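Local atomic coordinates of probable enoyl-CoA hydratase/isomerase (Pseudomonas aeruginosa PAO1, PDB entry 5YLO), a protein that probably isomerises Delta3-enoyl-CoA to Delta2-enoyl-CoA in unsaturated fatty acid metabolism. Residues His151-Arg154 with Ala160-Arg163; Ser110-Gly115 with Ala141-Ala146. All blocks are in the same frame, centred on the assembly; numbering follows the deposited sequence.

Contact 1. Residues His151-Arg154 with Ala160-Arg163; sequences HLPR and AAKR
Ala-161 meets Leu-152 where the two helical segments have their closest CA pair. Its methyl stands over the face of the peptide that joins Leu-152 to Pro-153: Ala-161 CB is 3.6 Å from Leu-152 C and equally close to Pro-153 N, almost straight above the peptide plane. That nitrogen carries no hydrogen to donate and makes no bond to the preceding turn, and helix 146-156 is kinked there. Leu-152 CB flanks the methyl Ala-161 CB at 3.6 Å, while Pro-153 CD lies beside it at 4.1 Å. With CG anti to its carbonyl carbon (chi1 -69°), Leu-152 carries its isobutyl end past Ala-161; Leu-164 and Leu-165 of helix 158-166, and Met-116 and Leu-120 of helix 114-120, receive it. The next residue, Lys-162, points away, and its NZ forms a salt bridge with Asp-123 OD1 of the second subunit. Arg-163 then packs on Phe-124 of that subunit. No hydrogen bond joins the segments, and only 113 Å² is buried between them. The contact is therefore van der Waals in kind, the small methyl of Ala-161 allowing helices 146-156 and 158-166 to approach to 5.2 Å between Leu-152 CA and Ala-161 CA.

Contact 2. Residues Ser110-Gly115 with Ala141-Ala146; sequences SAVGAG and AYCPDA
The side chain of Cys-143 is directed toward Gly-113 and lies against its bare alpha carbon, with Cys-143 CB 3.7 Å and Cys-143 SG 3.8 Å from Gly-113 CA. These two residues also form the nearest CA pair of the segments, 5.1 Å from Cys-143 CA to Gly-113 CA. A chi1 of -54° sets SG anti to the carbonyl carbon of Cys-143, and from there the sulfur also reaches Val-112 CG1 at 4.1 Å. Val-112 CG1, anti to the backbone N (chi1 -179°), is the branch that the sulfur meets. The sulfur thus sits against both a methyl and a CA, an apolar contact without a hydrogen bond across it. Gly-113 has a positive phi (61°) and is the N-cap residue at the turn from strand to helix; Gly-115 N closes that turn on Val-112 O at 2.8 Å. As in other crotonases, a backbone N-H at the start of this helix probably forms part of the oxyanion hole. Tyr-142 OH and Asp-145 OD2 are hydrogen-bonded to Thr-213 OG1 of the second subunit. Strand 111-112 pairs with strand 132-134, helix 114-120 leaves from Gly-113, and the loop bearing Cys-143 runs on into helix 146-156.

How the contacts relate
From the N terminus, the chain first enters contact 2 at 110-115, where strand 111-112 turns into helix 114-120. It then runs through strands 124-128 and 132-134 and returns at 141-146, closing a loop of 25 intervening residues. Contact 1 opens only afterwards: helix 146-156 carries 151-154, and 160-163 on helix 158-166 comes back onto it across five intervening residues. The two are therefore in series, neither nested nor crossed. The centres of contact 1 and contact 2 are about 13 Å apart, and the nearest atoms of contact 1 and contact 2 are about 5 Å apart, without touching. Helix 114-120 links them, beginning in contact 2 and packing against Leu-152 of contact 1. Both contacts also border the second subunit.

Contact 1. Residues His151-Arg154 with Ala160-Arg163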
ATOM      1  N   HIS A 151      -5.488   4.677  -9.373  1.00 37.31           N
ATOM      2  CA  HIS A 151      -4.742   3.429  -9.499  1.00 35.97           C
ATOM      3  C   HIS A 151      -3.305   3.574  -9.017  1.00 42.72           C
ATOM      4  O   HIS A 151      -2.832   2.774  -8.204  1.00 32.84           O
ATOM      5  CB  HIS A 151      -4.754   2.955 -10.953  1.00 33.66           C
ATOM      6  CG  HIS A 151      -6.050   2.343 -11.381  1.00 39.12           C
ATOM      7  ND1 HIS A 151      -6.494   1.133 -10.895  1.00 38.82           N
ATOM      8  CD2 HIS A 151      -6.992   2.764 -12.258  1.00 35.01           C
ATOM      9  CE1 HIS A 151      -7.657   0.837 -11.448  1.00 39.46           C
ATOM     10  NE2 HIS A 151      -7.981   1.812 -12.278  1.00 39.70           N
ATOM     11  N   LEU A 152      -2.598   4.592  -9.516  1.00 36.01           N
ATOM     12  CA  LEU A 152      -1.151   4.667  -9.321  1.00 34.85           C
ATOM     13  C   LEU A 152      -0.728   4.689  -7.858  1.00 32.87           C
ATOM     14  O   LEU A 152       0.207   3.950  -7.503  1.00 33.29           O
ATOM     15  CB  LEU A 152      -0.592   5.874 -10.082  1.00 37.91           C
ATOM     16  CG  LEU A 152      -0.635   5.781 -11.606  1.00 33.35           C
ATOM     17  CD1 LEU A 152      -0.001   7.014 -12.232  1.00 34.07           C
ATOM     18  CD2 LEU A 152       0.061   4.513 -12.075  1.00 33.65           C
ATOM     19  N   PRO A 153      -1.332   5.487  -6.968  1.00 35.25           N
ATOM     20  CA  PRO A 153      -0.899   5.431  -5.561  1.00 38.93           C
ATOM     21  C   PRO A 153      -1.154   4.084  -4.906  1.00 38.03           C
ATOM     22  O   PRO A 153      -0.410   3.693  -3.997  1.00 40.80           O
ATOM     23  CB  PRO A 153      -1.715   6.550  -4.896  1.00 36.59           C
ATOM     24  CG  PRO A 153      -2.910   6.710  -5.770  1.00 40.71           C
ATOM     25  CD  PRO A 153      -2.398   6.488  -7.162  1.00 40.11           C
ATOM     26  N   ARG A 154      -2.184   3.358  -5.348  1.00 33.45           N
ATOM     27  CA  ARG A 154      -2.488   2.062  -4.753  1.00 34.13           C
ATOM     28  C   ARG A 154      -1.496   0.990  -5.190  1.00 34.43           C
ATOM     29  O   ARG A 154      -1.202   0.070  -4.419  1.00 36.88           O
ATOM     30  CB  ARG A 154      -3.917   1.652  -5.109  1.00 34.27           C
ATOM     31  CG  ARG A 154      -4.981   2.447  -4.373  1.00 34.58           C
ATOM     32  CD  ARG A 154      -6.373   2.173  -4.913  1.00 34.97           C
ATOM     33  NE  ARG A 154      -7.393   2.645  -3.983  1.00 35.85           N
ATOM     34  CZ  ARG A 154      -7.839   3.895  -3.928  1.00 35.71           C
ATOM     35  NH1 ARG A 154      -7.363   4.814  -4.761  1.00 34.73           N
ATOM     36  NH2 ARG A 154      -8.764   4.229  -3.038  1.00 36.82           N
ATOM     37  N   ALA A 160       6.039   7.432  -5.521  1.00 38.44           N
ATOM     38  CA  ALA A 160       6.346   6.866  -6.831  1.00 38.50           C
ATOM     39  C   ALA A 160       5.285   7.242  -7.855  1.00 38.35           C
ATOM     40  O   ALA A 160       5.603   7.522  -9.017  1.00 43.46           O
ATOM     41  CB  ALA A 160       6.484   5.348  -6.729  1.00 40.31           C
ATOM     42  N   ALA A 161       4.017   7.264  -7.438  1.00 38.10           N
ATOM     43  CA  ALA A 161       2.948   7.695  -8.330  1.00 44.77           C
ATOM     44  C   ALA A 161       3.089   9.162  -8.709  1.00 44.38           C
ATOM     45  O   ALA A 161       2.729   9.548  -9.827  1.00 41.03           O
ATOM     46  CB  ALA A 161       1.587   7.444  -7.680  1.00 35.05           C
ATOM     47  N   LYS A 162       3.612   9.990  -7.804  1.00 50.48           N
ATOM     48  CA  LYS A 162       3.778  11.405  -8.112  1.00 45.74           C
ATOM     49  C   LYS A 162       4.994  11.657  -8.994  1.00 49.16           C
ATOM     50  O   LYS A 162       5.009  12.633  -9.751  1.00 42.45           O
ATOM     51  CB  LYS A 162       3.874  12.219  -6.821  1.00 41.04           C
ATOM     52  CG  LYS A 162       2.601  12.195  -5.989  1.00 37.45           C
ATOM     53  CD  LYS A 162       2.786  12.914  -4.665  1.00 39.43           C
ATOM     54  CE  LYS A 162       1.545  12.793  -3.801  1.00 53.91           C
ATOM     55  NZ  LYS A 162       1.766  13.383  -2.455  1.00 66.27           N
ATOM     56  N   ARG A 163       6.015  10.799  -8.916  1.00 49.68           N
ATOM     57  CA  ARG A 163       7.129  10.906  -9.853  1.00 50.85           C
ATOM     58  C   ARG A 163       6.664  10.645 -11.279  1.00 48.84           C
ATOM     59  O   ARG A 163       7.042  11.368 -12.207  1.00 51.97           O
ATOM     60  CB  ARG A 163       8.246   9.934  -9.472  1.00 52.85           C
ATOM     61  CG  ARG A 163       9.068  10.357  -8.267  1.00 65.45           C
ATOM     62  CD  ARG A 163      10.275   9.453  -8.059  1.00 66.15           C
ATOM     63  NE  ARG A 163      10.994   9.800  -6.836  1.00 72.23           N
ATOM     64  CZ  ARG A 163      11.985  10.684  -6.776  1.00 77.09           C
ATOM     65  NH1 ARG A 163      12.384  11.314  -7.873  1.00 64.01           N
ATOM     66  NH2 ARG A 163      12.579  10.939  -5.618  1.00 82.38           N
TER

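Contact 2. Residues Ser110-Gly115 with Ala141-Ala146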
ATOM      1  N   SER A 110       3.990   0.630 -25.774  1.00 67.12           N
ATOM      2  CA  SER A 110       3.818   1.762 -24.873  1.00 68.89           C
ATOM      3  C   SER A 110       2.348   1.972 -24.518  1.00 65.14           C
ATOM      4  O   SER A 110       1.458   1.844 -25.363  1.00 58.65           O
ATOM      5  CB  SER A 110       4.389   3.039 -25.492  1.00 70.56           C
ATOM      6  OG  SER A 110       3.567   3.520 -26.540  1.00 76.69           O
ATOM      7  N   ALA A 111       2.099   2.298 -23.249  1.00 53.28           N
ATOM      8  CA  ALA A 111       0.775   2.661 -22.761  1.00 52.57           C
ATOM      9  C   ALA A 111       0.842   4.063 -22.171  1.00 53.59           C
ATOM     10  O   ALA A 111       1.673   4.332 -21.299  1.00 49.50           O
ATOM     11  CB  ALA A 111       0.273   1.660 -21.715  1.00 47.57           C
ATOM     12  N   VAL A 112      -0.024   4.954 -22.651  1.00 47.96           N
ATOM     13  CA  VAL A 112       0.039   6.370 -22.306  1.00 50.04           C
ATOM     14  C   VAL A 112      -1.333   6.831 -21.832  1.00 47.40           C
ATOM     15  O   VAL A 112      -2.342   6.576 -22.497  1.00 51.04           O
ATOM     16  CB  VAL A 112       0.506   7.225 -23.500  1.00 54.05           C
ATOM     17  CG1 VAL A 112       0.587   8.689 -23.103  1.00 57.14           C
ATOM     18  CG2 VAL A 112       1.851   6.731 -24.024  1.00 54.58           C
ATOM     19  N   GLY A 113      -1.362   7.506 -20.687  1.00 52.38           N
ATOM     20  CA  GLY A 113      -2.575   8.170 -20.229  1.00 49.52           C
ATOM     21  C   GLY A 113      -3.714   7.195 -20.013  1.00 52.41           C
ATOM     22  O   GLY A 113      -3.617   6.254 -19.214  1.00 44.36           O
ATOM     23  N   ALA A 114      -4.819   7.422 -20.731  1.00 47.88           N
ATOM     24  CA  ALA A 114      -5.963   6.520 -20.646  1.00 42.47           C
ATOM     25  C   ALA A 114      -5.604   5.116 -21.110  1.00 53.11           C
ATOM     26  O   ALA A 114      -6.238   4.142 -20.689  1.00 46.30           O
ATOM     27  CB  ALA A 114      -7.130   7.068 -21.468  1.00 43.25           C
ATOM     28  N   GLY A 115      -4.598   4.992 -21.979  1.00 51.18           N
ATOM     29  CA  GLY A 115      -4.147   3.673 -22.382  1.00 43.35           C
ATOM     30  C   GLY A 115      -3.516   2.906 -21.238  1.00 44.51           C
ATOM     31  O   GLY A 115      -3.727   1.699 -21.097  1.00 47.79           O
ATOM     32  N   ALA A 141       1.909  17.665 -23.266  1.00 73.98           N
ATOM     33  CA  ALA A 141       0.495  17.594 -22.929  1.00 64.61           C
ATOM     34  C   ALA A 141       0.348  16.984 -21.541  1.00 64.87           C
ATOM     35  O   ALA A 141       1.316  16.510 -20.940  1.00 57.11           O
ATOM     36  CB  ALA A 141      -0.291  16.783 -23.964  1.00 69.62           C
ATOM     37  N   TYR A 142      -0.885  17.002 -21.036  1.00 79.44           N
ATOM     38  CA  TYR A 142      -1.215  16.450 -19.726  1.00 68.13           C
ATOM     39  C   TYR A 142      -2.417  15.528 -19.876  1.00 69.85           C
ATOM     40  O   TYR A 142      -3.501  15.977 -20.264  1.00 62.39           O
ATOM     41  CB  TYR A 142      -1.508  17.562 -18.715  1.00 60.12           C
ATOM     42  CG  TYR A 142      -1.347  17.134 -17.276  1.00 59.53           C
ATOM     43  CD1 TYR A 142      -2.367  16.464 -16.611  1.00 55.54           C
ATOM     44  CD2 TYR A 142      -0.175  17.400 -16.581  1.00 62.94           C
ATOM     45  CE1 TYR A 142      -2.223  16.070 -15.297  1.00 52.37           C
ATOM     46  CE2 TYR A 142      -0.022  17.011 -15.265  1.00 68.69           C
ATOM     47  CZ  TYR A 142      -1.049  16.347 -14.628  1.00 57.65           C
ATOM     48  OH  TYR A 142      -0.902  15.956 -13.318  1.00 60.43           O
ATOM     49  N   CYS A 143      -2.228  14.248 -19.562  1.00 78.11           N
ATOM     50  CA  CYS A 143      -3.263  13.250 -19.770  1.00 83.97           C
ATOM     51  C   CYS A 143      -4.329  13.331 -18.682  1.00 87.51           C
ATOM     52  O   CYS A 143      -4.089  13.874 -17.601  1.00 97.08           O
ATOM     53  CB  CYS A 143      -2.654  11.853 -19.787  1.00 82.40           C
ATOM     54  SG  CYS A 143      -1.310  11.623 -20.971  1.00 64.35           S
ATOM     55  N   PRO A 144      -5.529  12.820 -18.960  1.00 79.70           N
ATOM     56  CA  PRO A 144      -6.538  12.683 -17.900  1.00 76.80           C
ATOM     57  C   PRO A 144      -5.988  11.876 -16.732  1.00 80.73           C
ATOM     58  O   PRO A 144      -5.441  10.785 -16.909  1.00 84.39           O
ATOM     59  CB  PRO A 144      -7.693  11.951 -18.594  1.00 80.57           C
ATOM     60  CG  PRO A 144      -7.441  12.058 -20.061  1.00 86.80           C
ATOM     61  CD  PRO A 144      -6.103  12.676 -20.308  1.00 84.84           C
ATOM     62  N   ASP A 145      -6.149  12.421 -15.527  1.00 70.94           N
ATOM     63  CA  ASP A 145      -5.529  11.873 -14.329  1.00 70.66           C
ATOM     64  C   ASP A 145      -6.541  11.303 -13.342  1.00 63.13           C
ATOM     65  O   ASP A 145      -6.179  11.026 -12.195  1.00 51.40           O
ATOM     66  CB  ASP A 145      -4.676  12.946 -13.644  1.00 70.98           C
ATOM     67  CG  ASP A 145      -5.473  14.195 -13.298  1.00 77.78           C
ATOM     68  OD1 ASP A 145      -6.449  14.499 -14.015  1.00 87.32           O
ATOM     69  OD2 ASP A 145      -5.123  14.876 -12.311  1.00 73.17           O
ATOM     70  N   ALA A 146      -7.794  11.117 -13.760  1.00 77.28           N
ATOM     71  CA  ALA A 146      -8.820  10.608 -12.854  1.00 74.42           C
ATOM     72  C   ALA A 146      -8.488   9.197 -12.385  1.00 69.29           C
ATOM     73  O   ALA A 146      -8.307   8.949 -11.187  1.00 64.41           O
ATOM     74  CB  ALA A 146     -10.186  10.645 -13.541  1.00 83.62           C
TER